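Local coordinates for DNA replication and repair protein RecF (Caldanaerobacter subterraneus subsp. tengcongensis, PDB 5Z67) that probably binds ATP and single-stranded DNA as an ABC-type ATPase and acts as a recombination mediator in the RecFOR pathway of DNA repair, at residues Asn208-Phe213 against Lys297-Glu302; Leu116-Ser121 against Pro312-Asp317; Ser144-Asn149 against Glu302-Glu307. All blocks are in the same frame, centred on the assembly; numbering follows the deposited sequence.

Contact 1: residues Asn208-Phe213 against Lys297-Glu302; sequences NSMSKF and KLSELE
Glu302 shows how one acidic side chain can tie two helices together, since its carboxylate meets both Ser209 and Lys212 across the crossing. CG of Glu302 stands anti to the backbone N (chi1 -180°) and the chain runs on extended, which carries the acid over to helix 208-213. Lys212 arrives from the opposite direction, its chain folding back at the last two torsions to bring the ammonium to the carboxylate. NZ of Lys212 lies 2.9 Å from OE1 of Glu302, on the syn lone pair, and a weaker bond from NZ reaches OE2. Ser209 uses another approach: its OG donates to the same OE1 at 2.8 Å from well above the carboxylate plane, 67° out of it. Two donors thus grip one oxygen and probably favour the charged acid. Beside them Phe213 lays a ring face on Leu298, whose CB sits 3.6 Å from the ring centroid in a CH-pi contact; NZ of Lys212 lies off-centre over the opposite face. Small residues permit the close crossing, with Ser209 CA and Ser299 CA 5.3 Å apart and the segment axes at 129°. Ser299 OG, bonded to the carbonyl of Cys295, touches CA of Met210 at 3.1 Å. Around this crossing, Phe213 and Leu298 also pack on Tyr330 of helix 325-334, while Glu300 and Leu301 turn helix 286-308 to Val118 of strand 117-120.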
loop_
_atom_site.group_PDB
_atom_site.type_symbol
_atom_site.label_atom_id
_atom_site.label_comp_id
_atom_site.label_asym_id
_atom_site.label_seq_id
_atom_site.Cartn_x
_atom_site.Cartn_y
_atom_site.Cartn_z
ATOM N N ASN A 208 -17.007 7.775 -0.714
ATOM C CA ASN A 208 -18.155 7.291 -1.486
ATOM C C ASN A 208 -18.190 5.778 -1.643
ATOM O O ASN A 208 -19.245 5.147 -1.544
ATOM C CB ASN A 208 -18.163 7.914 -2.873
ATOM C CG ASN A 208 -18.291 9.431 -2.839
ATOM O OD1 ASN A 208 -18.933 10.004 -1.952
ATOM N ND2 ASN A 208 -17.686 10.084 -3.821
ATOM N N SER A 209 -17.033 5.194 -1.916
ATOM C CA SER A 209 -16.963 3.766 -2.148
ATOM C C SER A 209 -17.127 3.021 -0.806
ATOM O O SER A 209 -17.871 2.050 -0.709
ATOM C CB SER A 209 -15.644 3.420 -2.870
ATOM O OG SER A 209 -15.382 2.035 -2.839
ATOM N N MET A 210 -16.467 3.509 0.237
ATOM C CA MET A 210 -16.491 2.844 1.537
ATOM C C MET A 210 -17.873 2.891 2.177
ATOM O O MET A 210 -18.282 1.933 2.833
ATOM C CB MET A 210 -15.445 3.485 2.455
ATOM C CG MET A 210 -14.821 2.574 3.482
ATOM S SD MET A 210 -13.372 3.359 4.225
ATOM C CE MET A 210 -13.531 2.688 5.878
ATOM N N SER A 211 -18.602 3.991 1.971
ATOM C CA SER A 211 -19.933 4.105 2.558
ATOM C C SER A 211 -20.896 3.106 1.927
ATOM O O SER A 211 -21.784 2.596 2.602
ATOM C CB SER A 211 -20.476 5.536 2.434
ATOM O OG SER A 211 -20.868 5.836 1.112
ATOM N N LYS A 212 -20.703 2.809 0.649
ATOM C CA LYS A 212 -21.550 1.824 -0.018
ATOM C C LYS A 212 -21.332 0.445 0.597
ATOM O O LYS A 212 -22.277 -0.223 0.977
ATOM C CB LYS A 212 -21.270 1.793 -1.519
ATOM C CG LYS A 212 -21.867 0.571 -2.217
ATOM C CD LYS A 212 -21.572 0.551 -3.713
ATOM C CE LYS A 212 -20.238 -0.126 -4.020
ATOM N NZ LYS A 212 -19.124 0.778 -3.747
ATOM N N PHE A 213 -20.073 0.039 0.723
ATOM C CA PHE A 213 -19.747 -1.260 1.308
ATOM C C PHE A 213 -20.235 -1.365 2.744
ATOM O O PHE A 213 -20.808 -2.373 3.140
ATOM C CB PHE A 213 -18.245 -1.524 1.242
ATOM C CG PHE A 213 -17.760 -1.863 -0.144
ATOM C CD1 PHE A 213 -18.254 -2.976 -0.808
ATOM C CD2 PHE A 213 -16.812 -1.070 -0.780
ATOM C CE1 PHE A 213 -17.813 -3.298 -2.094
ATOM C CE2 PHE A 213 -16.366 -1.376 -2.072
ATOM C CZ PHE A 213 -16.866 -2.491 -2.731
ATOM N N LYS A 297 -10.388 -1.948 2.339
ATOM C CA LYS A 297 -9.694 -2.687 1.299
ATOM C C LYS A 297 -10.596 -2.915 0.055
ATOM O O LYS A 297 -10.124 -2.868 -1.089
ATOM C CB LYS A 297 -9.189 -4.025 1.884
ATOM C CG LYS A 297 -7.659 -4.195 1.840
ATOM C CD LYS A 297 -6.947 -3.019 2.473
ATOM C CE LYS A 297 -5.446 -3.234 2.572
ATOM N NZ LYS A 297 -4.671 -3.169 1.298
ATOM N N LEU A 298 -11.895 -3.145 0.280
ATOM C CA LEU A 298 -12.830 -3.320 -0.827
ATOM C C LEU A 298 -12.907 -2.055 -1.678
ATOM O O LEU A 298 -12.976 -2.111 -2.915
ATOM C CB LEU A 298 -14.213 -3.699 -0.304
ATOM C CG LEU A 298 -14.206 -5.142 0.186
ATOM C CD1 LEU A 298 -15.515 -5.513 0.887
ATOM C CD2 LEU A 298 -13.942 -6.018 -1.025
ATOM N N SER A 299 -12.855 -0.917 -1.004
ATOM C CA SER A 299 -12.866 0.386 -1.665
ATOM C C SER A 299 -11.594 0.608 -2.452
ATOM O O SER A 299 -11.646 0.991 -3.622
ATOM C CB SER A 299 -13.048 1.498 -0.623
ATOM O OG SER A 299 -14.225 1.226 0.126
ATOM N N GLU A 300 -10.460 0.408 -1.789
ATOM C CA GLU A 300 -9.150 0.369 -2.445
ATOM C C GLU A 300 -9.228 -0.396 -3.771
ATOM O O GLU A 300 -8.817 0.116 -4.821
ATOM C CB GLU A 300 -8.113 -0.303 -1.534
ATOM C CG GLU A 300 -6.670 -0.141 -2.008
ATOM C CD GLU A 300 -5.675 -1.047 -1.249
ATOM O OE1 GLU A 300 -5.852 -1.272 -0.027
ATOM O OE2 GLU A 300 -4.725 -1.549 -1.896
ATOM N N LEU A 301 -9.738 -1.630 -3.690
ATOM C CA LEU A 301 -9.914 -2.485 -4.846
ATOM C C LEU A 301 -10.760 -1.778 -5.898
ATOM O O LEU A 301 -10.357 -1.639 -7.063
ATOM C CB LEU A 301 -10.559 -3.825 -4.437
ATOM C CG LEU A 301 -10.860 -4.809 -5.567
ATOM C CD1 LEU A 301 -9.620 -4.991 -6.453
ATOM C CD2 LEU A 301 -11.350 -6.166 -5.025
ATOM N N GLU A 302 -11.928 -1.314 -5.478
ATOM C CA GLU A 302 -12.843 -0.678 -6.406
ATOM C C GLU A 302 -12.259 0.570 -7.081
ATOM O O GLU A 302 -12.432 0.791 -8.283
ATOM C CB GLU A 302 -14.133 -0.325 -5.678
ATOM C CG GLU A 302 -15.198 0.351 -6.527
ATOM C CD GLU A 302 -16.507 0.481 -5.762
ATOM O OE1 GLU A 302 -16.801 1.587 -5.263
ATOM O OE2 GLU A 302 -17.222 -0.538 -5.640
#

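Contact 2: residues Leu116-Ser121 against Pro312-Asp317; sequences LTVIFS and PVLLLD
Phe120 and Leu316 run side by side from adjacent parallel strands, CD1 of the ring 3.8 Å from CD1 of the leucine, while the carbonyl O of Leu315 meets the ring edge in its plane. This face, with Val118, Phe120 and Leu314, packs on helix 286-308. On the reverse face Ile119 and Leu315 meet CB to CB at 4.1 Å and both rest on Arg46, which also bonds OG1 of Thr117. Between the two buried faces five backbone bonds zigzag: Leu116, Val118 and Phe120 serve one strand, Val313, Leu315 and Asp317 the other. The shortest, Phe120 N to Leu315 O at 2.7 Å, is nearly straight at 175°.

A hydrophobic strand followed at once by an aspartate is the Walker B pattern of P-loop ATPases, and the run of leucines into Asp317 is consistent with it; strand 117-120 lies at the rim of the same sheet. Beyond this closely packed strand body the contact thins. Ser121 and Asp317 are partly exposed, with Ser121 CB 4.4 Å from Asp317 CB. Phe120 O still accepts from Asp317 N at 2.8 Å. With CG anti to the backbone N (chi1 -173°), the side chain of Asp317 turns to helix 35-50, where it touches Ser39 and Leu42, and OD1 makes a weak bond with Thr343 OG1.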
loop_
_atom_site.group_PDB
_atom_site.type_symbol
_atom_site.label_atom_id
_atom_site.label_comp_id
_atom_site.label_asym_id
_atom_site.label_seq_id
_atom_site.Cartn_x
_atom_site.Cartn_y
_atom_site.Cartn_z
ATOM N N LEU A 116 -0.865 -5.372 -10.843
ATOM C CA LEU A 116 -1.709 -4.851 -9.748
ATOM C C LEU A 116 -2.204 -5.938 -8.776
ATOM O O LEU A 116 -2.780 -6.945 -9.183
ATOM C CB LEU A 116 -2.929 -4.103 -10.289
ATOM C CG LEU A 116 -2.636 -2.935 -11.240
ATOM C CD1 LEU A 116 -3.922 -2.295 -11.779
ATOM C CD2 LEU A 116 -1.754 -1.883 -10.537
ATOM N N THR A 117 -2.013 -5.702 -7.485
ATOM C CA THR A 117 -2.597 -6.560 -6.479
ATOM C C THR A 117 -3.234 -5.718 -5.393
ATOM O O THR A 117 -2.959 -4.522 -5.254
ATOM C CB THR A 117 -1.542 -7.500 -5.835
ATOM O OG1 THR A 117 -0.443 -6.730 -5.331
ATOM C CG2 THR A 117 -1.014 -8.518 -6.851
ATOM N N VAL A 118 -4.145 -6.300 -4.644
ATOM C CA VAL A 118 -4.549 -5.702 -3.386
ATOM C C VAL A 118 -4.433 -6.791 -2.330
ATOM O O VAL A 118 -4.922 -7.915 -2.526
ATOM C CB VAL A 118 -5.986 -5.091 -3.422
ATOM C CG1 VAL A 118 -6.101 -4.026 -4.498
ATOM C CG2 VAL A 118 -7.029 -6.146 -3.631
ATOM N N ILE A 119 -3.730 -6.485 -1.241
ATOM C CA ILE A 119 -3.499 -7.496 -0.224
ATOM C C ILE A 119 -4.345 -7.161 0.982
ATOM O O ILE A 119 -4.387 -6.015 1.430
ATOM C CB ILE A 119 -1.985 -7.635 0.142
ATOM C CG1 ILE A 119 -1.775 -8.641 1.287
ATOM C CG2 ILE A 119 -1.365 -6.292 0.462
ATOM C CD1 ILE A 119 -0.393 -9.289 1.290
ATOM N N PHE A 120 -5.067 -8.175 1.439
ATOM C CA PHE A 120 -5.876 -8.123 2.644
ATOM C C PHE A 120 -5.107 -8.861 3.746
ATOM O O PHE A 120 -4.553 -9.945 3.509
ATOM C CB PHE A 120 -7.243 -8.795 2.431
ATOM C CG PHE A 120 -8.093 -8.188 1.321
ATOM C CD1 PHE A 120 -7.758 -8.361 -0.019
ATOM C CD2 PHE A 120 -9.252 -7.483 1.625
ATOM C CE1 PHE A 120 -8.547 -7.833 -1.038
ATOM C CE2 PHE A 120 -10.062 -6.959 0.609
ATOM C CZ PHE A 120 -9.698 -7.125 -0.724
ATOM N N SER A 121 -5.085 -8.297 4.948
ATOM C CA SER A 121 -4.589 -9.030 6.109
ATOM C C SER A 121 -5.350 -8.588 7.358
ATOM O O SER A 121 -5.965 -7.513 7.366
ATOM C CB SER A 121 -3.079 -8.812 6.291
ATOM O OG SER A 121 -2.790 -7.436 6.497
ATOM N N PRO A 312 -7.242 -6.077 -10.707
ATOM C CA PRO A 312 -6.131 -6.586 -9.889
ATOM C C PRO A 312 -6.266 -8.035 -9.432
ATOM O O PRO A 312 -7.346 -8.631 -9.480
ATOM C CB PRO A 312 -6.147 -5.664 -8.666
ATOM C CG PRO A 312 -6.908 -4.468 -9.081
ATOM C CD PRO A 312 -7.957 -4.993 -10.024
ATOM N N VAL A 313 -5.137 -8.586 -8.998
ATOM C CA VAL A 313 -5.053 -9.914 -8.394
ATOM C C VAL A 313 -5.234 -9.725 -6.888
ATOM O O VAL A 313 -4.739 -8.749 -6.328
ATOM C CB VAL A 313 -3.688 -10.606 -8.730
ATOM C CG1 VAL A 313 -3.457 -11.824 -7.851
ATOM C CG2 VAL A 313 -3.621 -10.997 -10.217
ATOM N N LEU A 314 -5.964 -10.613 -6.218
ATOM C CA LEU A 314 -6.220 -10.392 -4.791
ATOM C C LEU A 314 -5.421 -11.343 -3.907
ATOM O O LEU A 314 -5.405 -12.555 -4.133
ATOM C CB LEU A 314 -7.708 -10.529 -4.476
ATOM C CG LEU A 314 -8.655 -9.922 -5.506
ATOM C CD1 LEU A 314 -10.088 -10.115 -5.047
ATOM C CD2 LEU A 314 -8.364 -8.438 -5.713
ATOM N N LEU A 315 -4.753 -10.781 -2.901
ATOM C CA LEU A 315 -4.017 -11.599 -1.947
ATOM C C LEU A 315 -4.697 -11.515 -0.601
ATOM O O LEU A 315 -4.923 -10.427 -0.067
ATOM C CB LEU A 315 -2.555 -11.152 -1.826
ATOM C CG LEU A 315 -1.803 -10.843 -3.130
ATOM C CD1 LEU A 315 -0.408 -10.363 -2.814
ATOM C CD2 LEU A 315 -1.754 -12.079 -3.997
ATOM N N LEU A 316 -5.051 -12.661 -0.049
ATOM C CA LEU A 316 -5.706 -12.662 1.239
ATOM C C LEU A 316 -4.871 -13.433 2.229
ATOM O O LEU A 316 -4.872 -14.655 2.234
ATOM C CB LEU A 316 -7.100 -13.247 1.122
ATOM C CG LEU A 316 -8.136 -12.268 0.587
ATOM C CD1 LEU A 316 -8.021 -12.080 -0.929
ATOM C CD2 LEU A 316 -9.530 -12.759 0.985
ATOM N N ASP A 317 -4.135 -12.709 3.054
ATOM C CA ASP A 317 -3.210 -13.357 3.956
ATOM C C ASP A 317 -3.871 -13.683 5.278
ATOM O O ASP A 317 -4.020 -12.806 6.138
ATOM C CB ASP A 317 -1.978 -12.484 4.176
ATOM C CG ASP A 317 -0.899 -13.198 4.981
ATOM O OD1 ASP A 317 -0.873 -14.454 4.993
ATOM O OD2 ASP A 317 -0.076 -12.496 5.606
#

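Contact 3: residues Ser144-Asn149 against Glu302-Glu307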
loop_
_atom_site.group_PDB
_atom_site.type_symbol
_atom_site.label_atom_id
_atom_site.label_comp_id
_atom_site.label_asym_id
_atom_site.label_seq_id
_atom_site.Cartn_x
_atom_site.Cartn_y
_atom_site.Cartn_z
ATOM N N SER A 144 -0.227 6.211 -4.919
ATOM C CA SER A 144 0.964 6.063 -5.786
ATOM C C SER A 144 0.825 4.937 -6.783
ATOM O O SER A 144 1.416 4.982 -7.872
ATOM C CB SER A 144 2.247 5.868 -4.963
ATOM O OG SER A 144 2.550 7.079 -4.290
ATOM N N VAL A 145 0.040 3.926 -6.452
ATOM C CA VAL A 145 -0.111 2.823 -7.397
ATOM C C VAL A 145 -0.886 3.308 -8.639
ATOM O O VAL A 145 -0.675 2.832 -9.741
ATOM C CB VAL A 145 -0.824 1.596 -6.749
ATOM C CG1 VAL A 145 -1.038 0.519 -7.773
ATOM C CG2 VAL A 145 0.016 1.033 -5.613
ATOM N N ILE A 146 -1.774 4.273 -8.431
ATOM C CA ILE A 146 -2.672 4.773 -9.463
ATOM C C ILE A 146 -2.019 5.909 -10.203
ATOM O O ILE A 146 -2.053 5.971 -11.428
ATOM C CB ILE A 146 -4.003 5.286 -8.854
ATOM C CG1 ILE A 146 -4.869 4.132 -8.344
ATOM C CG2 ILE A 146 -4.776 6.143 -9.857
ATOM C CD1 ILE A 146 -5.821 4.553 -7.190
ATOM N N ASP A 147 -1.405 6.805 -9.437
ATOM C CA ASP A 147 -0.985 8.099 -9.941
ATOM C C ASP A 147 0.527 8.323 -9.855
ATOM O O ASP A 147 1.055 8.707 -8.799
ATOM C CB ASP A 147 -1.718 9.178 -9.150
ATOM C CG ASP A 147 -1.536 10.573 -9.723
ATOM O OD1 ASP A 147 -0.643 10.805 -10.574
ATOM O OD2 ASP A 147 -2.321 11.445 -9.304
ATOM N N LYS A 148 1.212 8.117 -10.975
ATOM C CA LYS A 148 2.657 8.338 -11.061
ATOM C C LYS A 148 3.084 9.792 -10.757
ATOM O O LYS A 148 4.114 10.014 -10.123
ATOM C CB LYS A 148 3.174 7.910 -12.445
ATOM C CG LYS A 148 2.749 8.785 -13.641
ATOM C CD LYS A 148 1.270 8.624 -14.036
ATOM C CE LYS A 148 0.875 7.155 -14.184
ATOM N NZ LYS A 148 -0.201 6.760 -13.234
ATOM N N ASN A 149 2.292 10.770 -11.194
ATOM C CA ASN A 149 2.567 12.172 -10.901
ATOM C C ASN A 149 2.593 12.429 -9.404
ATOM O O ASN A 149 3.479 13.129 -8.907
ATOM C CB ASN A 149 1.534 13.086 -11.582
ATOM C CG ASN A 149 1.594 13.003 -13.102
ATOM O OD1 ASN A 149 2.646 12.734 -13.671
ATOM N ND2 ASN A 149 0.468 13.233 -13.760
ATOM N N GLU A 302 -11.928 -1.314 -5.478
ATOM C CA GLU A 302 -12.843 -0.678 -6.406
ATOM C C GLU A 302 -12.259 0.570 -7.081
ATOM O O GLU A 302 -12.432 0.791 -8.283
ATOM C CB GLU A 302 -14.133 -0.325 -5.678
ATOM C CG GLU A 302 -15.198 0.351 -6.527
ATOM C CD GLU A 302 -16.507 0.481 -5.762
ATOM O OE1 GLU A 302 -16.801 1.587 -5.263
ATOM O OE2 GLU A 302 -17.222 -0.538 -5.640
ATOM N N ILE A 303 -11.576 1.403 -6.310
ATOM C CA ILE A 303 -11.024 2.609 -6.880
ATOM C C ILE A 303 -9.871 2.237 -7.811
ATOM O O ILE A 303 -9.698 2.834 -8.868
ATOM C CB ILE A 303 -10.534 3.569 -5.793
ATOM C CG1 ILE A 303 -11.740 4.079 -4.985
ATOM C CG2 ILE A 303 -9.799 4.732 -6.425
ATOM C CD1 ILE A 303 -11.367 4.657 -3.623
ATOM N N LEU A 304 -9.076 1.254 -7.406
ATOM C CA LEU A 304 -7.934 0.830 -8.216
ATOM C C LEU A 304 -8.380 0.346 -9.598
ATOM O O LEU A 304 -7.812 0.741 -10.604
ATOM C CB LEU A 304 -7.143 -0.274 -7.510
ATOM C CG LEU A 304 -5.841 -0.692 -8.198
ATOM C CD1 LEU A 304 -4.870 0.491 -8.336
ATOM C CD2 LEU A 304 -5.159 -1.821 -7.444
ATOM N N GLU A 305 -9.375 -0.530 -9.642
ATOM C CA GLU A 305 -9.902 -1.008 -10.931
ATOM C C GLU A 305 -10.447 0.136 -11.778
ATOM O O GLU A 305 -10.070 0.280 -12.939
ATOM C CB GLU A 305 -10.990 -2.068 -10.724
ATOM C CG GLU A 305 -11.719 -2.450 -12.012
ATOM C CD GLU A 305 -12.358 -3.836 -11.962
ATOM O OE1 GLU A 305 -12.215 -4.548 -10.942
ATOM O OE2 GLU A 305 -13.004 -4.217 -12.964
ATOM N N GLU A 306 -11.305 0.948 -11.175
ATOM C CA GLU A 306 -11.929 2.076 -11.869
ATOM C C GLU A 306 -10.909 3.043 -12.497
ATOM O O GLU A 306 -11.137 3.566 -13.579
ATOM C CB GLU A 306 -12.868 2.835 -10.906
ATOM C CG GLU A 306 -14.245 3.138 -11.486
ATOM C CD GLU A 306 -15.126 3.944 -10.538
ATOM O OE1 GLU A 306 -15.144 5.191 -10.645
ATOM O OE2 GLU A 306 -15.812 3.330 -9.692
ATOM N N GLU A 307 -9.792 3.266 -11.817
ATOM C CA GLU A 307 -8.809 4.274 -12.220
ATOM C C GLU A 307 -7.802 3.782 -13.241
ATOM O O GLU A 307 -7.341 4.551 -14.085
ATOM C CB GLU A 307 -8.029 4.788 -10.998
ATOM C CG GLU A 307 -8.856 5.604 -10.004
ATOM C CD GLU A 307 -9.410 6.882 -10.617
ATOM O OE1 GLU A 307 -8.737 7.443 -11.505
ATOM O OE2 GLU A 307 -10.518 7.316 -10.224
#
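Ile146 meets three residues of helix 302-307 with three different parts of its side chain. Its CG1 lies obliquely across Leu304, 3.6 Å from CD1 of that leucine, and CD1 of Ile146 extends past it to CG2 of Ile303, where the two isoleucines cross at about a right angle. The other branch, CG2 of Ile146, stands anti to the backbone N and meets CB of Glu307 at 3.7 Å. Val145 adds a flank, its CG1 set 3.9 Å from Leu304 CD1, so that a single methyl of the leucine touches both neighbours.

This is apolar packing of the junction between two consecutive helices, 132-146 and 148-173, against the side of helix 286-308. Asp147, at the N-cap position of the second, bonds the backbone N of Tyr150 through OD1. An alanine in place of Ile146 would keep only CB and would probably open a gap beside Leu304 and Ile303, leaving the aliphatic part of Glu307 without its mate. The polar end of Glu307 looks elsewhere. Its chain bends at chi2 (-63°), and OE2 forms a salt bridge with Lys205 of helix 178-218. From that same helix Tyr202 touches both Ile146 and Ile303.

Helix 286-308 is the common element: contact 1 uses one part of it, contact 3 the next turns, and Glu302 belongs to both segments, with the two centres about 13 Å apart. Contact 2 lies about 14 Å from contact 1 and 15 Å from contact 3, centre to centre, yet touches both. Lys297 NZ bonds Ile119 O at 2.9 Å, and Leu304 CD2 reaches Pro312 CG at 3.6 Å. Along the chain, contact 1 nests inside the loop closed by contact 3, which nests inside that of contact 2. Contact 2 alone adjoins the predicted ATP site, the Asp317 side chain lying about 3 Å from that of Ser39, nearest atoms.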